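CRISPR-associated endonuclease C2c1 (Alicyclobacillus acidoterrestris, PDB 5U31) uses a guide RNA to find PAM-flanked target DNA and cleaves it through a RuvC nuclease domain as part of bacterial antiviral defence. Local coordinates at residues A[1027-1032]-A[1039-1044]; A[995-1000]-A[1019-1024]; A[35-40]-A[220-225]; A[42-47]-A[98-103]. The protein carries 3 engineered substitutions. One frame throughout, in Å; residues are numbered along the deposited sequence.

Contact 1 of 4, residues A[1027-1032]-A[1039-1044]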
# COMPACT_ATOMS: atom_id res chain seq x y z
N SER A 1027 -31.87 13.37 -14.66
CA SER A 1027 -32.35 14.48 -13.85
C SER A 1027 -33.84 14.72 -14.09
O SER A 1027 -34.63 14.78 -13.14
CB SER A 1027 -31.55 15.75 -14.16
OG SER A 1027 -31.79 16.18 -15.49
N ASN A 1028 -34.24 14.85 -15.35
CA ASN A 1028 -35.62 15.12 -15.72
C ASN A 1028 -36.50 13.88 -15.71
O ASN A 1028 -37.62 13.93 -16.23
CB ASN A 1028 -35.67 15.78 -17.10
CG ASN A 1028 -34.86 15.01 -18.14
OD1 ASN A 1028 -33.83 14.41 -17.83
ND2 ASN A 1028 -35.33 15.03 -19.39
N LYS A 1029 -36.05 12.77 -15.12
CA LYS A 1029 -36.73 11.49 -15.24
C LYS A 1029 -36.98 10.90 -13.86
O LYS A 1029 -36.27 11.19 -12.89
CB LYS A 1029 -35.93 10.51 -16.11
CG LYS A 1029 -35.44 11.12 -17.41
CD LYS A 1029 -35.87 10.30 -18.62
CE LYS A 1029 -35.21 8.93 -18.61
NZ LYS A 1029 -35.61 8.12 -19.79
N VAL A 1030 -38.00 10.04 -13.79
CA VAL A 1030 -38.44 9.45 -12.53
C VAL A 1030 -39.02 8.07 -12.84
O VAL A 1030 -39.47 7.81 -13.96
CB VAL A 1030 -39.46 10.38 -11.82
CG1 VAL A 1030 -40.89 9.86 -11.95
CG2 VAL A 1030 -39.06 10.61 -10.37
N PHE A 1031 -38.99 7.17 -11.86
CA PHE A 1031 -39.31 5.76 -12.06
C PHE A 1031 -40.56 5.36 -11.29
O PHE A 1031 -40.66 5.64 -10.09
CB PHE A 1031 -38.15 4.86 -11.64
CG PHE A 1031 -36.85 5.18 -12.31
CD1 PHE A 1031 -36.54 4.63 -13.54
CD2 PHE A 1031 -35.94 6.02 -11.70
CE1 PHE A 1031 -35.35 4.92 -14.15
CE2 PHE A 1031 -34.74 6.31 -12.31
CZ PHE A 1031 -34.44 5.76 -13.54
N TYR A 1032 -41.49 4.68 -11.96
CA TYR A 1032 -42.73 4.23 -11.36
C TYR A 1032 -42.84 2.71 -11.42
O TYR A 1032 -42.08 2.03 -12.11
CB TYR A 1032 -43.95 4.87 -12.05
CG TYR A 1032 -44.22 4.37 -13.45
CD1 TYR A 1032 -43.64 4.98 -14.55
CD2 TYR A 1032 -45.06 3.28 -13.67
CE1 TYR A 1032 -43.88 4.52 -15.83
CE2 TYR A 1032 -45.31 2.82 -14.95
CZ TYR A 1032 -44.72 3.44 -16.03
OH TYR A 1032 -44.96 2.98 -17.30
N TYR A 1039 -39.23 -1.38 -12.50
CA TYR A 1039 -39.47 0.05 -12.60
C TYR A 1039 -39.34 0.52 -14.05
O TYR A 1039 -38.62 -0.06 -14.85
CB TYR A 1039 -38.51 0.81 -11.68
CG TYR A 1039 -38.78 0.56 -10.21
CD1 TYR A 1039 -39.39 1.52 -9.42
CD2 TYR A 1039 -38.47 -0.66 -9.63
CE1 TYR A 1039 -39.66 1.29 -8.08
CE2 TYR A 1039 -38.74 -0.91 -8.29
CZ TYR A 1039 -39.33 0.07 -7.52
OH TYR A 1039 -39.60 -0.16 -6.19
N TYR A 1040 -40.08 1.59 -14.36
CA TYR A 1040 -40.12 2.19 -15.69
C TYR A 1040 -39.98 3.71 -15.57
O TYR A 1040 -40.42 4.31 -14.59
CB TYR A 1040 -41.42 1.85 -16.43
CG TYR A 1040 -41.78 0.38 -16.37
CD1 TYR A 1040 -41.30 -0.51 -17.31
CD2 TYR A 1040 -42.60 -0.11 -15.37
CE1 TYR A 1040 -41.63 -1.84 -17.26
CE2 TYR A 1040 -42.94 -1.44 -15.31
CZ TYR A 1040 -42.45 -2.31 -16.26
OH TYR A 1040 -42.77 -3.65 -16.21
N GLU A 1041 -39.40 4.32 -16.60
CA GLU A 1041 -39.07 5.74 -16.55
C GLU A 1041 -40.26 6.61 -16.93
O GLU A 1041 -41.08 6.25 -17.78
CB GLU A 1041 -37.90 6.07 -17.48
CG GLU A 1041 -36.66 5.22 -17.26
CD GLU A 1041 -35.62 5.43 -18.35
OE1 GLU A 1041 -36.01 5.74 -19.50
OE2 GLU A 1041 -34.41 5.29 -18.07
N ARG A 1042 -40.35 7.78 -16.29
CA ARG A 1042 -41.27 8.85 -16.66
C ARG A 1042 -40.46 10.07 -17.08
O ARG A 1042 -39.24 10.00 -17.27
CB ARG A 1042 -42.22 9.17 -15.51
CG ARG A 1042 -43.44 8.28 -15.45
CD ARG A 1042 -44.70 9.04 -15.04
NE ARG A 1042 -44.79 9.30 -13.61
CZ ARG A 1042 -44.43 10.44 -13.02
NH1 ARG A 1042 -44.56 10.58 -11.71
NH2 ARG A 1042 -43.95 11.44 -13.75
N GLU A 1043 -41.14 11.21 -17.23
CA GLU A 1043 -40.52 12.42 -17.76
C GLU A 1043 -41.03 13.67 -17.04
O GLU A 1043 -41.57 14.59 -17.64
CB GLU A 1043 -40.78 12.54 -19.26
CG GLU A 1043 -40.09 11.49 -20.10
CD GLU A 1043 -40.58 11.48 -21.54
OE1 GLU A 1043 -41.50 12.26 -21.86
OE2 GLU A 1043 -40.04 10.68 -22.34
N ARG A 1044 -40.85 13.71 -15.72
CA ARG A 1044 -41.27 14.89 -14.96
C ARG A 1044 -40.26 15.38 -13.93
O ARG A 1044 -40.41 16.51 -13.45
CB ARG A 1044 -42.61 14.62 -14.25
CG ARG A 1044 -43.77 14.38 -15.20
CD ARG A 1044 -44.07 15.60 -16.05
NE ARG A 1044 -44.50 15.22 -17.39
CZ ARG A 1044 -45.77 14.99 -17.73
NH1 ARG A 1044 -46.06 14.65 -18.98
NH2 ARG A 1044 -46.73 15.11 -16.83

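Contact 2 of 4, residues A[995-1000]-A[1019-1024]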
# COMPACT_ATOMS: atom_id res chain seq x y z
N ILE A 995 -21.50 4.17 -14.49
CA ILE A 995 -22.31 3.25 -13.69
C ILE A 995 -23.80 3.54 -13.82
O ILE A 995 -24.61 2.61 -13.69
CB ILE A 995 -21.86 3.32 -12.21
CG1 ILE A 995 -21.61 1.91 -11.66
CG2 ILE A 995 -22.89 4.03 -11.34
CD1 ILE A 995 -22.80 1.02 -11.72
N SER A 996 -24.18 4.78 -14.12
CA SER A 996 -25.59 5.14 -14.25
C SER A 996 -26.30 4.39 -15.38
O SER A 996 -27.54 4.42 -15.42
CB SER A 996 -25.71 6.64 -14.48
OG SER A 996 -25.05 7.01 -15.67
N GLN A 997 -25.56 3.75 -16.28
CA GLN A 997 -26.17 2.94 -17.33
C GLN A 997 -26.68 1.60 -16.81
O GLN A 997 -27.40 0.91 -17.54
CB GLN A 997 -25.16 2.69 -18.45
CG GLN A 997 -24.45 3.94 -18.97
CD GLN A 997 -23.26 3.63 -19.86
OE1 GLN A 997 -23.04 2.49 -20.27
NE2 GLN A 997 -22.47 4.66 -20.17
N ILE A 998 -26.33 1.23 -15.58
CA ILE A 998 -26.50 -0.14 -15.10
C ILE A 998 -27.08 -0.14 -13.69
O ILE A 998 -27.86 -1.03 -13.33
CB ILE A 998 -25.15 -0.89 -15.17
CG1 ILE A 998 -25.20 -1.96 -16.25
CG2 ILE A 998 -24.75 -1.50 -13.83
CD1 ILE A 998 -23.95 -2.80 -16.31
N ARG A 999 -26.73 0.87 -12.88
CA ARG A 999 -27.15 0.93 -11.49
C ARG A 999 -27.52 2.36 -11.11
O ARG A 999 -26.88 3.31 -11.55
CB ARG A 999 -26.04 0.40 -10.56
CG ARG A 999 -26.04 0.99 -9.17
CD ARG A 999 -25.17 0.22 -8.20
NE ARG A 999 -25.15 0.86 -6.89
CZ ARG A 999 -24.73 0.29 -5.78
NH1 ARG A 999 -24.29 -0.96 -5.80
NH2 ARG A 999 -24.75 0.96 -4.63
N LEU A 1000 -28.56 2.50 -10.29
CA LEU A 1000 -29.09 3.81 -9.93
C LEU A 1000 -29.61 3.78 -8.50
O LEU A 1000 -30.37 2.88 -8.14
CB LEU A 1000 -30.21 4.22 -10.89
CG LEU A 1000 -30.15 5.62 -11.51
CD1 LEU A 1000 -28.76 5.93 -11.99
CD2 LEU A 1000 -31.14 5.71 -12.66
N GLY A 1019 -22.65 13.04 -10.04
CA GLY A 1019 -21.85 13.29 -11.21
C GLY A 1019 -22.67 13.85 -12.36
O GLY A 1019 -23.89 13.70 -12.44
N LYS A 1020 -21.97 14.52 -13.28
CA LYS A 1020 -22.64 15.18 -14.39
C LYS A 1020 -23.29 14.18 -15.34
O LYS A 1020 -24.27 14.52 -16.00
CB LYS A 1020 -21.66 16.07 -15.15
CG LYS A 1020 -22.32 17.19 -15.94
CD LYS A 1020 -21.34 18.32 -16.27
CE LYS A 1020 -22.05 19.51 -16.91
NZ LYS A 1020 -21.13 20.65 -17.22
N ARG A 1021 -22.79 12.94 -15.39
CA ARG A 1021 -23.36 11.96 -16.31
C ARG A 1021 -24.71 11.44 -15.82
O ARG A 1021 -25.64 11.29 -16.61
CB ARG A 1021 -22.39 10.80 -16.50
CG ARG A 1021 -21.05 11.25 -17.07
CD ARG A 1021 -20.44 10.16 -17.92
NE ARG A 1021 -21.27 9.86 -19.08
CZ ARG A 1021 -21.12 8.79 -19.85
NH1 ARG A 1021 -20.17 7.91 -19.56
NH2 ARG A 1021 -21.91 8.58 -20.89
N THR A 1022 -24.84 11.16 -14.52
CA THR A 1022 -26.14 10.79 -13.97
C THR A 1022 -27.13 11.93 -14.12
O THR A 1022 -28.31 11.71 -14.43
CB THR A 1022 -26.01 10.38 -12.50
OG1 THR A 1022 -25.10 9.27 -12.39
CG2 THR A 1022 -27.36 9.96 -11.94
N ALA A 1023 -26.68 13.17 -13.93
CA ALA A 1023 -27.56 14.31 -14.09
C ALA A 1023 -27.92 14.54 -15.56
O ALA A 1023 -29.04 14.98 -15.86
CB ALA A 1023 -26.93 15.57 -13.50
N ASP A 1024 -27.00 14.25 -16.48
CA ASP A 1024 -27.28 14.49 -17.89
C ASP A 1024 -28.37 13.58 -18.42
O ASP A 1024 -29.05 13.92 -19.39
CB ASP A 1024 -26.01 14.29 -18.73
CG ASP A 1024 -25.16 15.54 -18.80
OD1 ASP A 1024 -25.73 16.65 -18.75
OD2 ASP A 1024 -23.92 15.40 -18.90

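Contact 3 of 4, residues A[35-40]-A[220-225]. With SO4 (sulfate ion), chain F.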
# COMPACT_ATOMS: atom_id res chain seq x y z
N ARG A 35 22.38 17.97 12.51
CA ARG A 35 21.73 18.14 13.80
C ARG A 35 21.99 19.53 14.37
O ARG A 35 21.08 20.15 14.94
CB ARG A 35 22.21 17.06 14.77
CG ARG A 35 21.46 17.03 16.09
CD ARG A 35 21.98 15.91 16.98
NE ARG A 35 21.21 15.76 18.21
CZ ARG A 35 20.29 14.82 18.39
NH1 ARG A 35 20.02 13.94 17.43
NH2 ARG A 35 19.63 14.75 19.55
N TYR A 36 23.21 20.05 14.20
CA TYR A 36 23.54 21.37 14.72
C TYR A 36 22.66 22.45 14.09
O TYR A 36 22.08 23.28 14.79
CB TYR A 36 25.03 21.68 14.49
CG TYR A 36 25.37 23.14 14.66
CD1 TYR A 36 25.63 23.94 13.56
CD2 TYR A 36 25.41 23.72 15.92
CE1 TYR A 36 25.93 25.29 13.71
CE2 TYR A 36 25.70 25.06 16.08
CZ TYR A 36 25.96 25.84 14.97
OH TYR A 36 26.26 27.17 15.12
N TYR A 37 22.53 22.43 12.76
CA TYR A 37 21.75 23.45 12.08
C TYR A 37 20.25 23.24 12.30
O TYR A 37 19.50 24.21 12.45
CB TYR A 37 22.07 23.47 10.59
CG TYR A 37 23.46 23.94 10.27
CD1 TYR A 37 23.84 25.26 10.50
CD2 TYR A 37 24.39 23.08 9.72
CE1 TYR A 37 25.13 25.70 10.19
CE2 TYR A 37 25.67 23.50 9.41
CZ TYR A 37 26.04 24.81 9.65
OH TYR A 37 27.31 25.22 9.34
N THR A 38 19.81 21.98 12.32
CA THR A 38 18.41 21.70 12.59
C THR A 38 18.01 22.19 13.98
O THR A 38 16.99 22.86 14.14
CB THR A 38 18.13 20.21 12.43
OG1 THR A 38 18.42 19.82 11.08
CG2 THR A 38 16.69 19.91 12.73
N GLU A 39 18.83 21.89 14.99
CA GLU A 39 18.55 22.40 16.33
C GLU A 39 18.51 23.93 16.35
O GLU A 39 17.69 24.51 17.07
CB GLU A 39 19.59 21.86 17.30
CG GLU A 39 19.37 22.22 18.75
CD GLU A 39 20.40 21.57 19.65
OE1 GLU A 39 20.67 20.37 19.45
OE2 GLU A 39 20.94 22.26 20.53
N TRP A 40 19.35 24.59 15.55
CA TRP A 40 19.30 26.04 15.45
C TRP A 40 17.96 26.50 14.88
O TRP A 40 17.33 27.42 15.41
CB TRP A 40 20.44 26.56 14.57
CG TRP A 40 21.48 27.29 15.35
CD1 TRP A 40 22.72 26.84 15.67
CD2 TRP A 40 21.36 28.59 15.94
NE1 TRP A 40 23.38 27.78 16.41
CE2 TRP A 40 22.57 28.86 16.59
CE3 TRP A 40 20.34 29.54 15.97
CZ2 TRP A 40 22.79 30.06 17.27
CZ3 TRP A 40 20.56 30.72 16.64
CH2 TRP A 40 21.78 30.97 17.28
N ASP A 220 26.35 20.97 2.23
CA ASP A 220 25.51 19.77 2.25
C ASP A 220 24.73 19.68 3.55
O ASP A 220 23.50 19.52 3.54
CB ASP A 220 26.39 18.54 2.05
CG ASP A 220 25.60 17.24 2.13
OD1 ASP A 220 24.37 17.25 1.93
OD2 ASP A 220 26.23 16.19 2.39
N MSE A 221 25.41 19.80 4.68
CA MSE A 221 24.76 19.74 5.98
C MSE A 221 23.62 20.73 6.12
O MSE A 221 22.57 20.40 6.66
CB MSE A 221 25.78 20.00 7.08
CG MSE A 221 26.88 18.98 7.14
SE MSE A 221 28.35 19.70 8.17
CE MSE A 221 29.57 18.20 8.04
N PHE A 222 23.82 21.95 5.62
CA PHE A 222 22.82 22.99 5.82
C PHE A 222 21.58 22.74 4.97
O PHE A 222 20.45 22.91 5.45
CB PHE A 222 23.42 24.36 5.52
CG PHE A 222 22.57 25.50 5.99
CD1 PHE A 222 22.34 25.71 7.34
CD2 PHE A 222 22.01 26.38 5.08
CE1 PHE A 222 21.56 26.75 7.77
CE2 PHE A 222 21.22 27.43 5.50
CZ PHE A 222 21.00 27.62 6.85
N GLN A 223 21.76 22.33 3.71
CA GLN A 223 20.60 22.03 2.88
C GLN A 223 19.76 20.91 3.49
O GLN A 223 18.53 21.00 3.52
CB GLN A 223 21.03 21.65 1.47
CG GLN A 223 19.84 21.32 0.58
CD GLN A 223 20.22 20.96 -0.84
OE1 GLN A 223 21.33 21.28 -1.30
NE2 GLN A 223 19.31 20.30 -1.54
N GLN A 224 20.40 19.86 3.98
CA GLN A 224 19.66 18.73 4.53
C GLN A 224 18.92 19.10 5.81
O GLN A 224 17.97 18.40 6.19
CB GLN A 224 20.59 17.54 4.75
CG GLN A 224 21.05 16.90 3.45
CD GLN A 224 21.72 15.56 3.65
OE1 GLN A 224 21.07 14.57 4.00
NE2 GLN A 224 23.02 15.51 3.41
N ALA A 225 19.34 20.18 6.48
CA ALA A 225 18.61 20.67 7.64
C ALA A 225 17.39 21.47 7.21
O ALA A 225 16.32 21.37 7.83
CB ALA A 225 19.53 21.52 8.51
S SO4 F . 26.24 28.17 19.11
O1 SO4 F . 25.08 27.38 19.48
O2 SO4 F . 26.37 29.29 20.05
O3 SO4 F . 27.44 27.33 19.17
O4 SO4 F . 26.09 28.71 17.76

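Contact 4 of 4, residues A[42-47]-A[98-103]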
# COMPACT_ATOMS: atom_id res chain seq x y z
N SER A 42 15.13 25.03 15.01
CA SER A 42 14.04 24.81 15.96
C SER A 42 13.98 25.91 17.02
O SER A 42 12.90 26.22 17.52
CB SER A 42 14.19 23.45 16.63
OG SER A 42 15.40 23.35 17.35
N LEU A 43 15.13 26.50 17.37
CA LEU A 43 15.11 27.60 18.33
C LEU A 43 14.58 28.88 17.68
O LEU A 43 13.81 29.62 18.31
CB LEU A 43 16.50 27.82 18.91
CG LEU A 43 17.08 26.62 19.65
CD1 LEU A 43 18.49 26.91 20.10
CD2 LEU A 43 16.22 26.25 20.83
N LEU A 44 14.98 29.16 16.44
CA LEU A 44 14.42 30.32 15.75
C LEU A 44 12.91 30.23 15.65
O LEU A 44 12.21 31.25 15.71
CB LEU A 44 15.03 30.46 14.36
CG LEU A 44 16.55 30.56 14.29
CD1 LEU A 44 17.02 30.56 12.84
CD2 LEU A 44 17.04 31.80 15.03
N ARG A 45 12.38 29.01 15.51
CA ARG A 45 10.95 28.79 15.38
C ARG A 45 10.20 29.21 16.64
O ARG A 45 9.06 29.71 16.54
CB ARG A 45 10.70 27.32 15.06
CG ARG A 45 9.26 26.90 14.95
CD ARG A 45 9.17 25.45 14.55
NE ARG A 45 7.79 24.98 14.57
CZ ARG A 45 7.23 24.37 15.61
NH1 ARG A 45 7.94 24.15 16.70
NH2 ARG A 45 5.96 23.98 15.55
N GLN A 46 10.83 29.06 17.80
CA GLN A 46 10.28 29.38 19.13
C GLN A 46 8.79 29.04 19.25
O GLN A 46 7.96 29.86 19.66
CB GLN A 46 10.55 30.83 19.52
CG GLN A 46 10.30 31.86 18.45
CD GLN A 46 11.24 33.05 18.58
OE1 GLN A 46 11.01 33.95 19.38
NE2 GLN A 46 12.30 33.05 17.78
N GLU A 47 8.47 27.81 18.89
CA GLU A 47 7.18 27.20 19.19
C GLU A 47 7.43 25.86 19.87
O GLU A 47 8.57 25.40 19.96
CB GLU A 47 6.33 27.02 17.93
CG GLU A 47 5.84 28.33 17.34
CD GLU A 47 5.14 28.14 16.00
OE1 GLU A 47 5.85 28.01 14.97
OE2 GLU A 47 3.89 28.12 15.97
N GLN A 98 11.63 38.55 17.71
CA GLN A 98 10.91 38.82 16.47
C GLN A 98 11.83 38.71 15.26
O GLN A 98 11.42 38.19 14.22
CB GLN A 98 10.26 40.21 16.53
CG GLN A 98 9.08 40.27 17.48
CD GLN A 98 8.35 41.60 17.41
OE1 GLN A 98 8.54 42.37 16.47
NE2 GLN A 98 7.50 41.86 18.40
N LEU A 99 13.07 39.20 15.38
CA LEU A 99 14.03 39.06 14.29
C LEU A 99 14.28 37.59 13.98
O LEU A 99 14.24 37.17 12.82
CB LEU A 99 15.34 39.76 14.64
CG LEU A 99 16.01 40.62 13.57
CD1 LEU A 99 17.52 40.63 13.77
CD2 LEU A 99 15.65 40.17 12.16
N ALA A 100 14.56 36.79 15.01
CA ALA A 100 14.85 35.38 14.80
C ALA A 100 13.68 34.69 14.13
O ALA A 100 13.87 33.88 13.21
CB ALA A 100 15.18 34.71 16.12
N ARG A 101 12.45 34.99 14.57
CA ARG A 101 11.29 34.38 13.96
C ARG A 101 11.13 34.82 12.51
O ARG A 101 10.77 34.01 11.65
CB ARG A 101 10.04 34.70 14.77
CG ARG A 101 8.77 34.20 14.14
CD ARG A 101 8.62 32.71 14.27
NE ARG A 101 7.50 32.23 13.48
CZ ARG A 101 7.09 30.96 13.44
NH1 ARG A 101 7.72 30.04 14.15
NH2 ARG A 101 6.06 30.63 12.68
N GLN A 102 11.39 36.10 12.22
CA GLN A 102 11.38 36.55 10.83
C GLN A 102 12.35 35.74 9.99
O GLN A 102 12.01 35.26 8.91
CB GLN A 102 11.74 38.03 10.74
CG GLN A 102 10.68 38.99 11.19
CD GLN A 102 11.13 40.42 11.02
OE1 GLN A 102 11.46 40.85 9.91
NE2 GLN A 102 11.16 41.17 12.11
N LEU A 103 13.59 35.61 10.48
CA LEU A 103 14.58 34.79 9.80
C LEU A 103 14.07 33.37 9.58
O LEU A 103 14.21 32.82 8.48
CB LEU A 103 15.88 34.77 10.61
CG LEU A 103 17.03 33.97 10.00
CD1 LEU A 103 17.48 34.60 8.71
CD2 LEU A 103 18.17 33.88 10.99

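Contact 1 of 4, residues A[1027-1032]-A[1039-1044]
Arg1042 runs beside Val1030 and crosses Tyr1032 at about a right angle, and its path can be traced atom by atom. CB lies 3.4 Å from Val1030 O, with Val1030 CG1 also near. CG then reaches the Tyr1032 ring obliquely, 3.4 Å from CD1. Bends at chi2 and chi3 turn the chain back so that Val1030 CG1 lies over one face of the guanidinium, offset toward its rim, with 3.7 Å between that methyl and Arg1042 CZ. NE at this end forms a salt bridge with Glu1010, which holds the flat group over the valine. The backbones identify the motif as an antiparallel beta hairpin of the Nuc-II domain. Tyr1032 and Tyr1040 form the hydrogen-bonded pair, with 2.9 Å from Tyr1032 N to Tyr1040 O and 3.0 Å from Tyr1040 N to Tyr1032 O, while Phe1031 and Glu1041 form the adjoining non-hydrogen-bonded pair. On the face carrying the two tyrosines, Tyr1032 places CG between its backbone N and carbonyl carbon (chi1 71°). That rotation sets its ring above Tyr1040 CB, which lies 4.0 Å from the ring centroid and 29° off the normal, a CH-pi contact. The two rings themselves meet obliquely, their planes 39° apart. On the other face Glu1041 runs alongside Phe1031, CG standing 3.4 Å from CE1, and Trp1091 meets Phe1031 edge-to-face. Past this ring the Glu1041 carboxylate forms a salt bridge through OE1 with Lys1029 NZ; the modelled 2.4 Å between those atoms is too short to be trusted as a length.

Contact 2 of 4, residues A[995-1000]-A[1019-1024]
Ser996 and Thr1022 join two secondary-structure elements of the Nuc-II domain: a 3-10 turn at 995-997, leading into strand 999-1006, and the opening turns of helix 1019-1026, which follows the next strand, 1011-1015. The contact is small, burying 158 Å² in all, but its central residues are buried. Van der Waals packing does the joining. Ser996 CB comes 3.4 Å from Thr1022 OG1, and on the other branch of the threonine Leu1000 CD1 lies 4.3 Å from CG2. That division follows from the threonine torsion (chi1 -59°), which sets CG2 anti to the backbone N and OG1 beside it. Tyr1026, one helical turn further on, also packs on Ser996 and Leu1000. The polar groups look elsewhere. The two hydroxyls, Ser996 OG and Thr1022 OG1, stay 4.0 Å apart and are satisfied separately, the serine by Asp994 OD2 and the threonine by Thr1018 O. At the more exposed margin the Arg1021 side chain crosses Gln997 obliquely; guanidinium and amide planes stand 78° apart, which rules out stacking. Backbone bonds fix the turn itself: Ile995 O accepts from both Ile998 N and Arg999 N, each at 2.9 Å.

Contact 3 of 4, residues A[35-40]-A[220-225]
Tyr37, with CG anti to its carbonyl carbon (chi1 -68°), and Phe222, whose CG lies opposite its own backbone nitrogen (chi1 -167°), swing their rings into a T-shaped pair. The edge of Phe222 points at the face of Tyr37: planes stand 81° apart, centroids 5.1 Å apart, and Phe222 CD1 is 3.5 Å from Tyr37 CD1, offset toward the rim. Tyr36 CD1 lies over the centre of the opposite face of Tyr37, so the ring is held between two groups that hinder its rotation, while Tyr37 OH is hydrogen-bonded to Tyr195 N. Met221 CB approaches Tyr37 CE2 to 4.2 Å, at the edge of that ring. This is helix-helix packing within REC1, between helices 17-45 and 216-257, whose local axes come within 8.4 Å. Such closeness is possible at Ala225, whose CB lies 3.8 Å from Tyr37 CB and 3.3 Å from Thr38 OG1; that hydroxyl is hydrogen-bonded to Val34 O in its own helix. Away from the interface, Tyr36 and Trp40 hold a sulfate ion, probably from the crystallisation liquor. O4 of this ion accepts from Tyr36 OH at 3.1 Å and from Trp40 NE1 at 3.2 Å, while Arg193 NH1 supplies a further bond to the ion.

Contact 4 of 4, residues A[42-47]-A[98-103]
Leu44 packs against Ala100 and Leu103, and this apolar patch is the close-fitting half of the contact. Its two branches divide the work: CD2 meets Ala100 CB at 3.6 Å, while CD1 reaches Leu103 CD2 at 4.0 Å. Small Ala100 lets the backbones approach, the CA atoms of Leu44 and Ala100 being the nearest pair. Gln46 closes this half from the chain that leaves the helix. It is the first residue past helical geometry, with phi 37°, and its side chain bends back until NE2 lies 3.7 Å from Ala100 CB. The same NE2 donates to Leu44 O at 2.7 Å, arriving from above the carbonyl plane, so one N-H of the buried amide is used within its own segment. The other half is polar and more open, for Arg101 and Glu47 are both partly exposed. A bend at chi2 (74°) carries the Arg101 guanidinium across to the helix end, where NH1 makes two bonds. One goes to Arg45 O at 2.8 Å, on a lone pair in the carbonyl plane; the other, a salt bridge, goes to Glu47 OE1 at 2.9 Å, approached from above a carboxylate turned 86° from the guanidinium. Arg45 NE lies a long 3.6 Å from the same OE1, its main salt bridge being with Glu233, and Arg101 NE turns to Glu105. In the REC1 helical bundle the contact thus sets the C-terminal end of helix 17-45 on helix 93-107; helix 66-83 packs on Gln46 and Ala100 through Leu73, and helix 176-185 lies against Leu99.

The four contacts form two separate pairs, one in each lobe. Contacts 3 and 4 lie in REC1, centres 15 Å apart, and share helix 17-45: contact 4 uses its C-terminal end, and its partner 98-103 falls within the span between 35-40 and 220-225. Contacts 1 and 2 follow much later, in Nuc-II, centres 13 Å apart. They touch where Phe1031 CZ meets Leu1000 CD2 at 3.4 Å, and both reach the same antiparallel sheet, with helix 1019-1026 leading into strand 1031-1032. Centres of the two pairs stand 54 to 66 Å apart, consistent with a bilobed protein whose guide RNA occupies the channel between the lobes.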